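Local atomic coordinates of myosin-2 (Saccharomyces cerevisiae, PDB entry 6IXO), a protein that carries organelles and other cargo along actin cables in budding yeast, its globular tail domain binding the cargo receptors. Residues 165-170 / 230-235; 256-261 / 292-297; 315-320 / 368-373. All coordinates share one frame; numbering follows the deposited sequence. Where two conformers were deposited one is given.

How the contacts relate
The three contacts follow one another along an all-alpha, strandless cargo-binding tail, each closing before the next opens. Contact 1 joins helices 134-180 and 223-247 near the middle of the domain. Contact 2, its centre about 25 Å away, pairs helix 254-273 with the end of helix 284-294. Contact 3 lies about 17 Å from contact 2 and 20 Å from contact 1, centre to centre, and brings a long loop onto helix 315-323. The loop meets contact 1, where Gln167 NE2 probably donates to Glu373 O at 2.9 Å; contacts 2 and 3 meet where Leu292 packs on Leu318. Helix pairs, not always adjacent in sequence, thus build an elongated domain, an irregular segment running over its surface.

Contact 1: residues 165-170 / 230-235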
ATOM      1  N   LYS A 165       1.631   6.309  -5.257  1.00 22.56           N
ATOM      2  CA  LYS A 165       0.901   6.102  -6.508  1.00 25.10           C
ATOM      3  C   LYS A 165      -0.553   5.724  -6.251  1.00 24.99           C
ATOM      4  O   LYS A 165      -1.445   6.181  -6.977  1.00 26.66           O
ATOM      5  CB  LYS A 165       1.577   5.003  -7.371  1.00 24.62           C
ATOM      6  CG  LYS A 165       2.872   5.481  -8.080  1.00 25.83           C
ATOM      7  CD  LYS A 165       3.673   4.200  -8.575  1.00 26.79           C
ATOM      8  CE  LYS A 165       4.993   4.655  -9.242  1.00 29.25           C
ATOM      9  NZ  LYS A 165       4.734   5.372 -10.497  1.00 34.49           N
ATOM     10  N   LEU A 166      -0.785   4.900  -5.232  1.00 22.98           N
ATOM     11  CA  LEU A 166      -2.157   4.579  -4.832  1.00 24.15           C
ATOM     12  C   LEU A 166      -2.938   5.836  -4.443  1.00 28.13           C
ATOM     13  O   LEU A 166      -4.080   5.988  -4.842  1.00 25.33           O
ATOM     14  CB  LEU A 166      -2.184   3.616  -3.644  1.00 21.34           C
ATOM     15  CG  LEU A 166      -1.635   2.212  -3.988  1.00 25.20           C
ATOM     16  CD1 LEU A 166      -1.770   1.403  -2.720  1.00 24.39           C
ATOM     17  CD2 LEU A 166      -2.416   1.489  -5.118  1.00 24.58           C
ATOM     18  N   GLN A 167      -2.329   6.696  -3.634  1.00 23.04           N
ATOM     19  CA  GLN A 167      -2.975   7.959  -3.272  1.00 24.05           C
ATOM     20  C   GLN A 167      -3.352   8.784  -4.489  1.00 31.90           C
ATOM     21  O   GLN A 167      -4.461   9.350  -4.536  1.00 29.60           O
ATOM     22  CB  GLN A 167      -2.066   8.788  -2.355  1.00 24.26           C
ATOM     23  CG  GLN A 167      -1.859   8.144  -0.956  1.00 23.74           C
ATOM     24  CD  GLN A 167      -1.185   9.104   0.018  1.00 26.66           C
ATOM     25  OE1 GLN A 167      -0.330   9.873  -0.366  1.00 30.17           O
ATOM     26  NE2 GLN A 167      -1.599   9.070   1.273  1.00 25.42           N
ATOM     27  N   LYS A 168      -2.443   8.905  -5.461  1.00 27.23           N
ATOM     28  CA  LYS A 168      -2.766   9.700  -6.655  1.00 29.89           C
ATOM     29  C   LYS A 168      -3.942   9.113  -7.430  1.00 32.48           C
ATOM     30  O   LYS A 168      -4.740   9.852  -7.983  1.00 28.60           O
ATOM     31  CB  LYS A 168      -1.559   9.823  -7.587  1.00 31.11           C
ATOM     32  CG  LYS A 168      -0.317  10.409  -6.925  1.00 37.76           C
ATOM     33  CD  LYS A 168      -0.547  11.829  -6.421  1.00 38.00           C
ATOM     34  CE  LYS A 168       0.724  12.407  -5.752  1.00 39.40           C
ATOM     35  NZ  LYS A 168       1.865  12.600  -6.702  1.00 37.23           N
ATOM     36  N   GLN A 169      -4.023   7.790  -7.533  1.00 26.05           N
ATOM     37  CA  GLN A 169      -5.172   7.175  -8.203  1.00 27.92           C
ATOM     38  C   GLN A 169      -6.433   7.502  -7.464  1.00 29.17           C
ATOM     39  O   GLN A 169      -7.474   7.731  -8.082  1.00 32.02           O
ATOM     40  CB  GLN A 169      -5.034   5.636  -8.286  1.00 30.21           C
ATOM     41  CG  GLN A 169      -4.071   5.193  -9.377  1.00 37.96           C
ATOM     42  CD  GLN A 169      -4.334   3.761  -9.874  1.00 47.40           C
ATOM     43  OE1 GLN A 169      -5.114   3.016  -9.274  1.00 60.45           O
ATOM     44  NE2 GLN A 169      -3.698   3.388 -10.997  1.00 37.89           N
ATOM     45  N   LEU A 170      -6.353   7.549  -6.136  1.00 26.25           N
ATOM     46  CA  LEU A 170      -7.533   8.021  -5.376  1.00 34.31           C
ATOM     47  C   LEU A 170      -7.812   9.510  -5.502  1.00 32.87           C
ATOM     48  O   LEU A 170      -8.980   9.932  -5.504  1.00 39.20           O
ATOM     49  CB  LEU A 170      -7.394   7.671  -3.899  1.00 35.60           C
ATOM     50  CG  LEU A 170      -7.652   6.214  -3.586  1.00 32.32           C
ATOM     51  CD1 LEU A 170      -7.189   5.955  -2.154  1.00 35.13           C
ATOM     52  CD2 LEU A 170      -9.136   5.834  -3.746  1.00 27.20           C
ATOM     53  N   VAL A 230      -4.607   0.204   3.889  1.00 24.54           N
ATOM     54  CA  VAL A 230      -5.968   0.691   3.723  1.00 24.39           C
ATOM     55  C   VAL A 230      -6.320   1.821   4.683  1.00 25.82           C
ATOM     56  O   VAL A 230      -7.038   2.779   4.312  1.00 26.92           O
ATOM     57  CB  VAL A 230      -6.968  -0.496   3.888  1.00 27.21           C
ATOM     58  CG1 VAL A 230      -8.432   0.052   3.912  1.00 27.76           C
ATOM     59  CG2 VAL A 230      -6.772  -1.434   2.699  1.00 30.47           C
ATOM     60  N   THR A 231      -5.830   1.758   5.918  1.00 24.73           N
ATOM     61  CA  THR A 231      -6.036   2.840   6.884  0.58 28.25           C
ATOM     62  C   THR A 231      -5.442   4.153   6.358  1.00 31.28           C
ATOM     63  O   THR A 231      -6.029   5.254   6.472  1.00 27.30           O
ATOM     64  CB  THR A 231      -5.388   2.466   8.241  0.58 28.88           C
ATOM     65  OG1 THR A 231      -6.169   1.435   8.858  0.58 34.14           O
ATOM     66  CG2 THR A 231      -5.323   3.678   9.162  0.58 35.69           C
ATOM     67  N   THR A 232      -4.234   4.040   5.798  1.00 26.67           N
ATOM     68  CA  THR A 232      -3.588   5.242   5.197  1.00 25.46           C
ATOM     69  C   THR A 232      -4.453   5.786   4.062  1.00 27.96           C
ATOM     70  O   THR A 232      -4.714   6.991   3.967  1.00 24.94           O
ATOM     71  CB  THR A 232      -2.167   4.920   4.659  1.00 27.05           C
ATOM     72  OG1 THR A 232      -1.342   4.513   5.746  1.00 27.69           O
ATOM     73  CG2 THR A 232      -1.525   6.162   3.980  1.00 28.43           C
ATOM     74  N   LEU A 233      -4.968   4.898   3.229  1.00 23.97           N
ATOM     75  CA  LEU A 233      -5.745   5.374   2.077  1.00 24.97           C
ATOM     76  C   LEU A 233      -7.126   5.942   2.461  1.00 25.74           C
ATOM     77  O   LEU A 233      -7.584   6.935   1.863  1.00 24.53           O
ATOM     78  CB  LEU A 233      -5.920   4.247   1.057  1.00 23.75           C
ATOM     79  CG  LEU A 233      -4.577   3.840   0.395  1.00 26.72           C
ATOM     80  CD1 LEU A 233      -4.785   2.667  -0.554  1.00 21.76           C
ATOM     81  CD2 LEU A 233      -3.856   5.009  -0.366  1.00 28.37           C
ATOM     82  N   LEU A 234      -7.793   5.305   3.418  1.00 25.11           N
ATOM     83  CA  LEU A 234      -9.086   5.812   3.906  1.00 29.41           C
ATOM     84  C   LEU A 234      -8.949   7.188   4.551  1.00 25.63           C
ATOM     85  O   LEU A 234      -9.769   8.091   4.317  1.00 24.95           O
ATOM     86  CB  LEU A 234      -9.691   4.839   4.932  1.00 26.11           C
ATOM     87  CG  LEU A 234     -10.130   3.508   4.326  1.00 27.24           C
ATOM     88  CD1 LEU A 234     -10.511   2.536   5.431  1.00 31.61           C
ATOM     89  CD2 LEU A 234     -11.309   3.704   3.319  1.00 28.86           C
ATOM     90  N   ASN A 235      -7.945   7.346   5.415  1.00 21.31           N
ATOM     91  CA  ASN A 235      -7.672   8.677   5.985  1.00 26.99           C
ATOM     92  C   ASN A 235      -7.466   9.726   4.903  1.00 30.60           C
ATOM     93  O   ASN A 235      -7.914  10.896   5.037  1.00 27.16           O
ATOM     94  CB  ASN A 235      -6.441   8.670   6.887  1.00 28.00           C
ATOM     95  CG  ASN A 235      -6.747   8.085   8.246  1.00 37.24           C
ATOM     96  OD1 ASN A 235      -7.793   8.365   8.794  1.00 39.02           O
ATOM     97  ND2 ASN A 235      -5.812   7.304   8.810  1.00 36.87           N
TER
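Leu233 reaches from helix 223-247 to Leu166, Gln167 and Leu170 of helix 134-180, an apolar helix-helix contact in the buried middle of the all-helical tail domain. The two short segments run in broadly the same direction, their axes inclined by 35° and 10.4 Å apart at closest approach. Followed outward, Leu233 meets its neighbours atom by atom. Its CB touches Leu170 CD1 at 3.9 Å. CG stands anti to the carbonyl carbon (chi1 -67°), which carries the two methyls across the gap. CD1 meets the other leucine, 3.9 Å from Leu166 CD1, and CD2 lies against Leu170 CD1, Leu166 CB and the aliphatic CG of Gln167. Leu166 and Leu170 each cross Leu233 at about a right angle, so the branched ends do not lie alongside one another. Ile212 of helix 202-218 also touches Leu233, and Leu97 and Ile98 of helix 97-124 touch Leu166. The polar groups at this boundary find their bonds elsewhere: Gln167 NE2 binds Glu373 O, and Thr232 OG1 binds Ala228 O in its own helix. What Thr232 presents to the neighbouring helix is its methyl, with CG2 4.0 Å from Gln167 NE2.

Contact 2: residues 256-261 / 292-297. With SO4 (sulfate ion), chain E.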
ATOM      1  N   ARG A 256     -27.838  16.582  -0.940  1.00 30.00           N
ATOM      2  CA  ARG A 256     -26.430  16.246  -1.097  1.00 27.47           C
ATOM      3  C   ARG A 256     -25.968  15.488   0.145  1.00 31.78           C
ATOM      4  O   ARG A 256     -25.150  14.540   0.060  1.00 27.76           O
ATOM      5  CB  ARG A 256     -25.594  17.537  -1.338  1.00 31.49           C
ATOM      6  CG  ARG A 256     -24.138  17.275  -1.543  1.00 39.56           C
ATOM      7  CD  ARG A 256     -23.910  16.359  -2.768  1.00 45.79           C
ATOM      8  NE  ARG A 256     -24.496  16.930  -3.984  1.00 53.56           N
ATOM      9  CZ  ARG A 256     -24.402  16.380  -5.198  1.00 58.60           C
ATOM     10  NH1 ARG A 256     -23.751  15.215  -5.383  1.00 53.47           N
ATOM     11  NH2 ARG A 256     -24.954  17.003  -6.236  1.00 56.16           N
ATOM     12  N   GLY A 257     -26.492  15.860   1.308  1.00 26.62           N
ATOM     13  CA  GLY A 257     -26.111  15.139   2.529  1.00 26.01           C
ATOM     14  C   GLY A 257     -26.562  13.677   2.508  1.00 28.30           C
ATOM     15  O   GLY A 257     -25.816  12.749   2.886  1.00 28.81           O
ATOM     16  N   LEU A 258     -27.782  13.449   2.049  1.00 27.68           N
ATOM     17  CA  LEU A 258     -28.298  12.075   1.959  1.00 29.25           C
ATOM     18  C   LEU A 258     -27.402  11.273   0.981  1.00 29.61           C
ATOM     19  O   LEU A 258     -26.990  10.132   1.252  1.00 28.95           O
ATOM     20  CB  LEU A 258     -29.752  12.094   1.468  1.00 29.94           C
ATOM     21  CG  LEU A 258     -30.356  10.686   1.476  1.00 33.73           C
ATOM     22  CD1 LEU A 258     -30.459  10.192   2.913  1.00 37.91           C
ATOM     23  CD2 LEU A 258     -31.723  10.647   0.775  1.00 29.09           C
ATOM     24  N   GLN A 259     -27.069  11.886  -0.153  1.00 28.34           N
ATOM     25  CA  GLN A 259     -26.231  11.188  -1.140  1.00 34.90           C
ATOM     26  C   GLN A 259     -24.842  10.929  -0.638  1.00 31.03           C
ATOM     27  O   GLN A 259     -24.281   9.839  -0.883  1.00 30.28           O
ATOM     28  CB  GLN A 259     -26.151  11.949  -2.462  1.00 35.59           C
ATOM     29  CG  GLN A 259     -27.502  11.898  -3.143  1.00 41.06           C
ATOM     30  CD  GLN A 259     -27.534  12.642  -4.435  1.00 54.99           C
ATOM     31  OE1 GLN A 259     -27.326  12.049  -5.488  1.00 64.38           O
ATOM     32  NE2 GLN A 259     -27.794  13.954  -4.375  1.00 56.48           N
ATOM     33  N   LEU A 260     -24.263  11.909   0.041  1.00 27.15           N
ATOM     34  CA  LEU A 260     -22.963  11.706   0.671  1.00 26.30           C
ATOM     35  C   LEU A 260     -23.028  10.551   1.691  1.00 28.52           C
ATOM     36  O   LEU A 260     -22.098   9.712   1.776  1.00 28.16           O
ATOM     37  CB  LEU A 260     -22.464  12.993   1.337  1.00 28.54           C
ATOM     38  CG  LEU A 260     -21.110  12.955   2.068  1.00 30.82           C
ATOM     39  CD1 LEU A 260     -19.940  12.664   1.041  1.00 24.65           C
ATOM     40  CD2 LEU A 260     -20.819  14.310   2.784  1.00 25.96           C
ATOM     41  N   ASN A 261     -24.093  10.523   2.484  1.00 27.60           N
ATOM     42  CA  ASN A 261     -24.312   9.442   3.449  1.00 27.55           C
ATOM     43  C   ASN A 261     -24.248   8.106   2.717  1.00 30.99           C
ATOM     44  O   ASN A 261     -23.517   7.206   3.140  1.00 29.37           O
ATOM     45  CB  ASN A 261     -25.666   9.625   4.180  1.00 29.49           C
ATOM     46  CG  ASN A 261     -26.089   8.377   4.967  1.00 40.76           C
ATOM     47  OD1 ASN A 261     -25.270   7.662   5.484  1.00 36.34           O
ATOM     48  ND2 ASN A 261     -27.376   8.116   5.019  1.00 45.33           N
ATOM     49  N   LEU A 292     -24.168  16.405   9.528  1.00 30.85           N
ATOM     50  CA  LEU A 292     -24.401  17.831   9.695  1.00 30.61           C
ATOM     51  C   LEU A 292     -25.393  18.299   8.630  1.00 30.32           C
ATOM     52  O   LEU A 292     -26.275  19.140   8.881  1.00 33.52           O
ATOM     53  CB  LEU A 292     -23.071  18.609   9.598  1.00 32.10           C
ATOM     54  CG  LEU A 292     -23.146  20.150   9.712  1.00 37.20           C
ATOM     55  CD1 LEU A 292     -21.824  20.718  10.188  1.00 30.36           C
ATOM     56  CD2 LEU A 292     -23.471  20.796   8.360  1.00 32.29           C
ATOM     57  N   LEU A 293     -25.238  17.758   7.431  1.00 26.75           N
ATOM     58  CA  LEU A 293     -26.046  18.179   6.303  1.00 28.47           C
ATOM     59  C   LEU A 293     -27.486  17.667   6.425  1.00 33.34           C
ATOM     60  O   LEU A 293     -28.368  18.147   5.720  1.00 31.60           O
ATOM     61  CB  LEU A 293     -25.421  17.703   5.010  1.00 25.28           C
ATOM     62  CG  LEU A 293     -24.080  18.357   4.635  1.00 28.74           C
ATOM     63  CD1 LEU A 293     -23.626  17.844   3.246  1.00 24.04           C
ATOM     64  CD2 LEU A 293     -24.236  19.891   4.593  1.00 29.12           C
ATOM     65  N   GLN A 294     -27.715  16.738   7.343  1.00 26.89           N
ATOM     66  CA  GLN A 294     -29.032  16.117   7.446  1.00 30.71           C
ATOM     67  C   GLN A 294     -29.817  16.469   8.682  1.00 37.17           C
ATOM     68  O   GLN A 294     -31.071  16.486   8.647  1.00 39.08           O
ATOM     69  CB  GLN A 294     -28.879  14.585   7.383  1.00 34.49           C
ATOM     70  CG  GLN A 294     -28.462  14.087   6.001  1.00 40.77           C
ATOM     71  CD  GLN A 294     -28.278  12.597   5.965  1.00 52.29           C
ATOM     72  OE1 GLN A 294     -27.183  12.090   6.197  1.00 57.64           O
ATOM     73  NE2 GLN A 294     -29.359  11.878   5.700  1.00 56.54           N
ATOM     74  N   VAL A 295     -29.126  16.733   9.788  1.00 28.39           N
ATOM     75  CA  VAL A 295     -29.864  16.948  11.045  1.00 29.89           C
ATOM     76  C   VAL A 295     -30.457  18.362  11.113  1.00 38.28           C
ATOM     77  O   VAL A 295     -30.045  19.267  10.380  1.00 32.73           O
ATOM     78  CB  VAL A 295     -28.973  16.717  12.282  1.00 40.16           C
ATOM     79  CG1 VAL A 295     -28.502  15.264  12.321  1.00 39.11           C
ATOM     80  CG2 VAL A 295     -27.790  17.676  12.260  1.00 34.36           C
ATOM     81  N   ARG A 296     -31.404  18.541  12.013  1.00 35.85           N
ATOM     82  CA  ARG A 296     -32.062  19.821  12.183  1.00 39.81           C
ATOM     83  C   ARG A 296     -31.061  20.830  12.702  1.00 46.46           C
ATOM     84  O   ARG A 296     -30.245  20.528  13.583  1.00 44.40           O
ATOM     85  CB  ARG A 296     -33.234  19.682  13.136  1.00 35.06           C
ATOM     86  CG  ARG A 296     -34.385  20.607  12.818  1.00 43.23           C
ATOM     87  CD  ARG A 296     -35.497  20.454  13.826  1.00 45.87           C
ATOM     88  NE  ARG A 296     -35.100  20.884  15.154  1.00 46.03           N
ATOM     89  CZ  ARG A 296     -35.874  20.798  16.232  1.00 60.03           C
ATOM     90  NH1 ARG A 296     -37.111  20.311  16.125  1.00 64.35           N
ATOM     91  NH2 ARG A 296     -35.420  21.208  17.416  1.00 64.78           N
ATOM     92  N   LYS A 297     -31.134  22.021  12.134  1.00 39.67           N
ATOM     93  CA  LYS A 297     -30.236  23.116  12.457  1.00 36.57           C
ATOM     94  C   LYS A 297     -31.064  24.375  12.756  1.00 47.89           C
ATOM     95  O   LYS A 297     -30.814  25.416  12.160  1.00 47.09           O
ATOM     96  CB  LYS A 297     -29.276  23.364  11.285  1.00 34.88           C
ATOM     97  CG  LYS A 297     -28.236  22.225  11.091  1.00 36.52           C
ATOM     98  CD  LYS A 297     -27.488  22.294   9.762  1.00 37.79           C
ATOM     99  CE  LYS A 297     -28.413  21.984   8.585  1.00 41.90           C
ATOM    100  NZ  LYS A 297     -28.588  20.504   8.439  1.00 33.55           N
TER
HETATM  101  S   SO4 E1604     -38.078  20.809  19.708  1.00184.84           S
HETATM  102  O1  SO4 E1604     -37.041  21.825  19.852  1.00185.33           O
HETATM  103  O2  SO4 E1604     -39.373  21.378  20.070  1.00183.87           O
HETATM  104  O3  SO4 E1604     -38.110  20.346  18.326  1.00186.23           O
HETATM  105  O4  SO4 E1604     -37.778  19.679  20.582  1.00186.79           O
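Gly257 and Leu293 bring two helices of the DIL region unusually close, their CA atoms only 4.8 Å apart, a worked case of a glycine permitting intimate backbone approach. The apolar contacts come first. Leu293 CB rests 3.6 Å from Gly257 CA, and the CD1 methyl of the same leucine also lies on that carbon. A CB built on Gly257 would fall 2.6 Å from Leu293 CB, a clash, so the lack of a side chain is what makes this spacing possible. Gln294, extended beyond CG, lies across the backbone of Gly257, with its CG 4.0 Å from Gly257 C, and its far end lies near Leu258 and Asn261.

No hydrogen bond spans the two segments; the polar bonds gather in the turn after helix 284-294. Lys297 NZ donates to Leu292 O and to Val295 O, both at 2.7 Å and each in the carbonyl plane. This double grip folds the lysine back over the turn, and Tyr325 adds a cation-pi contact.

The charged interactions lie farther out. Arg296 holds a sulfate, probably from the crystallisation liquor, at the edge of its guanidinium: NH2 donates to sulfate O1 at 3.0 Å, while NE pairs with Asp302.

Among the surrounding helices, Leu260 of helix 254-273 touches Thr289 and Ala290 of helix 284-294, and Leu292 packs instead on Leu306 of helix 300-309 and on Leu318 and Leu321 of helix 315-323. Helix 284-294 thus touches helix 254-273 through some residues and helices 300-309 and 315-323 through others.

Contact 3: residues 315-320 / 368-373; sequences PAQLQK and IFITPE
The carboxamide of Gln317 meets Ile368 at its N-H edge, with Ile368 O almost in the amide plane, while the ring of Phe369 has one face covered by Ile368 CG1, 4.1 Å above the ring centre. At the donor the bond is nearly straight: NE2 of Gln317 lies 3.0 Å from Ile368 O with an N-H...O angle of 164°. At the acceptor it is less regular, for NE2 approaches from above the carbonyl plane, 59° out of it, and uses no lone-pair direction.

Ile368 supplies most of what the loop contributes to the contact. Its CG1 sits between the backbone N and carbonyl carbon (chi1 66°), an uncommon setting that extends CD1 toward helix 315-323, 4.2 Å from Lys320 CG. The other branch, CG2, faces the helix too, 4.4 Å from Ala316 CB. The amide of Gln317 also passes Ile370, whose CG1 is 4.3 Å from NE2.

At its other end the amide is held by Thr314: Gln317 OE1 accepts from Thr314 N, a bond to the residue just before the helix. A leucine in place of Gln317 would probably leave both Ile368 O and Thr314 N without this partner and the loop less firmly tied to the helix start.

The chemistry implies a loop held on the helix by one amide that serves two backbone groups, with thin apolar contacts from Ile368 completing the hold.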
ATOM      1  N   PRO A 315     -15.100  24.219  15.546  1.00 52.45           N
ATOM      2  CA  PRO A 315     -16.185  25.183  15.352  1.00 52.96           C
ATOM      3  C   PRO A 315     -16.080  25.968  14.025  1.00 52.61           C
ATOM      4  O   PRO A 315     -17.120  26.244  13.405  1.00 48.63           O
ATOM      5  CB  PRO A 315     -16.039  26.109  16.560  1.00 54.72           C
ATOM      6  CG  PRO A 315     -15.463  25.259  17.613  1.00 57.02           C
ATOM      7  CD  PRO A 315     -14.449  24.384  16.857  1.00 56.75           C
ATOM      8  N   ALA A 316     -14.864  26.304  13.585  1.00 47.33           N
ATOM      9  CA  ALA A 316     -14.718  27.054  12.332  1.00 45.58           C
ATOM     10  C   ALA A 316     -15.201  26.212  11.150  1.00 40.93           C
ATOM     11  O   ALA A 316     -15.747  26.741  10.184  1.00 41.75           O
ATOM     12  CB  ALA A 316     -13.256  27.496  12.120  1.00 48.56           C
ATOM     13  N   GLN A 317     -14.964  24.899  11.205  1.00 36.70           N
ATOM     14  CA  GLN A 317     -15.475  24.001  10.167  1.00 36.70           C
ATOM     15  C   GLN A 317     -16.998  23.897  10.209  1.00 35.84           C
ATOM     16  O   GLN A 317     -17.641  23.904   9.158  1.00 35.17           O
ATOM     17  CB  GLN A 317     -14.869  22.597  10.293  1.00 35.55           C
ATOM     18  CG  GLN A 317     -13.355  22.601   9.966  1.00 37.14           C
ATOM     19  CD  GLN A 317     -12.645  21.309  10.392  1.00 39.68           C
ATOM     20  OE1 GLN A 317     -13.077  20.633  11.324  1.00 40.65           O
ATOM     21  NE2 GLN A 317     -11.533  20.993   9.725  1.00 33.81           N
ATOM     22  N   LEU A 318     -17.558  23.746  11.402  1.00 40.37           N
ATOM     23  CA  LEU A 318     -19.019  23.766  11.563  1.00 40.12           C
ATOM     24  C   LEU A 318     -19.582  25.031  10.936  1.00 42.91           C
ATOM     25  O   LEU A 318     -20.611  25.007  10.249  1.00 38.95           O
ATOM     26  CB  LEU A 318     -19.418  23.710  13.040  1.00 46.04           C
ATOM     27  CG  LEU A 318     -19.078  22.398  13.741  1.00 57.28           C
ATOM     28  CD1 LEU A 318     -19.499  22.431  15.200  1.00 63.45           C
ATOM     29  CD2 LEU A 318     -19.731  21.241  13.025  1.00 56.35           C
ATOM     30  N   GLN A 319     -18.905  26.152  11.180  1.00 42.72           N
ATOM     31  CA  GLN A 319     -19.450  27.423  10.708  1.00 44.61           C
ATOM     32  C   GLN A 319     -19.450  27.519   9.186  1.00 44.53           C
ATOM     33  O   GLN A 319     -20.417  27.997   8.614  1.00 44.33           O
ATOM     34  CB  GLN A 319     -18.671  28.600  11.292  1.00 46.34           C
ATOM     35  CG  GLN A 319     -19.194  29.942  10.808  1.00 51.28           C
ATOM     36  CD  GLN A 319     -18.384  31.075  11.369  1.00 59.85           C
ATOM     37  OE1 GLN A 319     -17.196  30.919  11.609  1.00 63.45           O
ATOM     38  NE2 GLN A 319     -19.021  32.216  11.606  1.00 65.25           N
ATOM     39  N   LYS A 320     -18.352  27.108   8.537  1.00 36.50           N
ATOM     40  CA  LYS A 320     -18.295  27.108   7.072  1.00 40.59           C
ATOM     41  C   LYS A 320     -19.388  26.246   6.477  1.00 33.97           C
ATOM     42  O   LYS A 320     -20.030  26.613   5.500  1.00 38.62           O
ATOM     43  CB  LYS A 320     -16.943  26.578   6.555  1.00 37.19           C
ATOM     44  CG  LYS A 320     -15.775  27.500   6.744  1.00 54.89           C
ATOM     45  CD  LYS A 320     -15.881  28.738   5.880  1.00 66.33           C
ATOM     46  CE  LYS A 320     -14.767  29.725   6.221  1.00 74.88           C
ATOM     47  NZ  LYS A 320     -14.749  30.868   5.291  1.00 79.99           N
ATOM     48  N   ILE A 368      -9.176  25.557   8.122  1.00 50.42           N
ATOM     49  CA  ILE A 368     -10.406  24.792   8.016  1.00 39.73           C
ATOM     50  C   ILE A 368     -10.183  23.475   7.258  1.00 39.39           C
ATOM     51  O   ILE A 368     -11.071  22.630   7.217  1.00 36.57           O
ATOM     52  CB  ILE A 368     -11.499  25.567   7.294  1.00 42.69           C
ATOM     53  CG1 ILE A 368     -11.100  25.802   5.829  1.00 43.23           C
ATOM     54  CG2 ILE A 368     -11.791  26.894   8.025  1.00 48.13           C
ATOM     55  CD1 ILE A 368     -12.148  26.484   4.977  1.00 55.17           C
ATOM     56  N   PHE A 369      -9.012  23.317   6.644  1.00 37.22           N
ATOM     57  CA  PHE A 369      -8.736  22.129   5.823  1.00 30.83           C
ATOM     58  C   PHE A 369      -8.077  21.043   6.676  1.00 33.17           C
ATOM     59  O   PHE A 369      -7.387  21.347   7.646  1.00 33.81           O
ATOM     60  CB  PHE A 369      -7.794  22.474   4.638  1.00 32.32           C
ATOM     61  CG  PHE A 369      -8.409  23.396   3.597  1.00 35.44           C
ATOM     62  CD1 PHE A 369      -9.449  22.951   2.795  1.00 33.36           C
ATOM     63  CD2 PHE A 369      -7.924  24.693   3.412  1.00 38.24           C
ATOM     64  CE1 PHE A 369     -10.025  23.786   1.830  1.00 37.99           C
ATOM     65  CE2 PHE A 369      -8.498  25.538   2.449  1.00 39.75           C
ATOM     66  CZ  PHE A 369      -9.555  25.075   1.662  1.00 36.10           C
ATOM     67  N   ILE A 370      -8.244  19.793   6.268  1.00 26.95           N
ATOM     68  CA  ILE A 370      -7.480  18.716   6.887  1.00 31.62           C
ATOM     69  C   ILE A 370      -6.249  18.501   6.025  1.00 31.52           C
ATOM     70  O   ILE A 370      -6.368  18.305   4.816  1.00 26.94           O
ATOM     71  CB  ILE A 370      -8.300  17.442   6.936  1.00 27.96           C
ATOM     72  CG1 ILE A 370      -9.570  17.667   7.764  1.00 31.89           C
ATOM     73  CG2 ILE A 370      -7.505  16.242   7.549  1.00 24.52           C
ATOM     74  CD1 ILE A 370     -10.488  16.483   7.608  1.00 40.36           C
ATOM     75  N   THR A 371      -5.081  18.530   6.623  1.00 31.28           N
ATOM     76  CA  THR A 371      -3.863  18.230   5.861  1.00 35.12           C
ATOM     77  C   THR A 371      -3.782  16.754   5.457  1.00 34.19           C
ATOM     78  O   THR A 371      -3.737  15.901   6.325  1.00 31.29           O
ATOM     79  CB  THR A 371      -2.649  18.571   6.693  1.00 39.71           C
ATOM     80  OG1 THR A 371      -2.686  19.969   6.965  1.00 44.12           O
ATOM     81  CG2 THR A 371      -1.361  18.184   5.952  1.00 41.04           C
ATOM     82  N   PRO A 372      -3.789  16.445   4.145  1.00 31.70           N
ATOM     83  CA  PRO A 372      -3.678  15.028   3.741  1.00 29.12           C
ATOM     84  C   PRO A 372      -2.313  14.463   4.158  1.00 34.52           C
ATOM     85  O   PRO A 372      -1.329  15.208   4.134  1.00 30.27           O
ATOM     86  CB  PRO A 372      -3.822  15.072   2.214  1.00 28.59           C
ATOM     87  CG  PRO A 372      -4.454  16.435   1.916  1.00 30.37           C
ATOM     88  CD  PRO A 372      -3.956  17.346   2.999  1.00 30.76           C
ATOM     89  N   GLU A 373      -2.268  13.208   4.590  1.00 26.10           N
ATOM     90  CA  GLU A 373      -0.960  12.618   4.979  1.00 32.52           C
ATOM     91  C   GLU A 373      -0.316  12.084   3.727  1.00 29.73           C
ATOM     92  O   GLU A 373      -0.867  11.164   3.107  1.00 32.19           O
ATOM     93  CB  GLU A 373      -1.120  11.477   5.980  1.00 37.87           C
ATOM     94  CG  GLU A 373      -1.541  11.880   7.380  1.00 54.06           C
ATOM     95  CD  GLU A 373      -0.609  12.891   8.027  1.00 72.21           C
ATOM     96  OE1 GLU A 373      -1.106  13.696   8.849  1.00 78.94           O
ATOM     97  OE2 GLU A 373       0.608  12.881   7.723  1.00 71.56           O
TER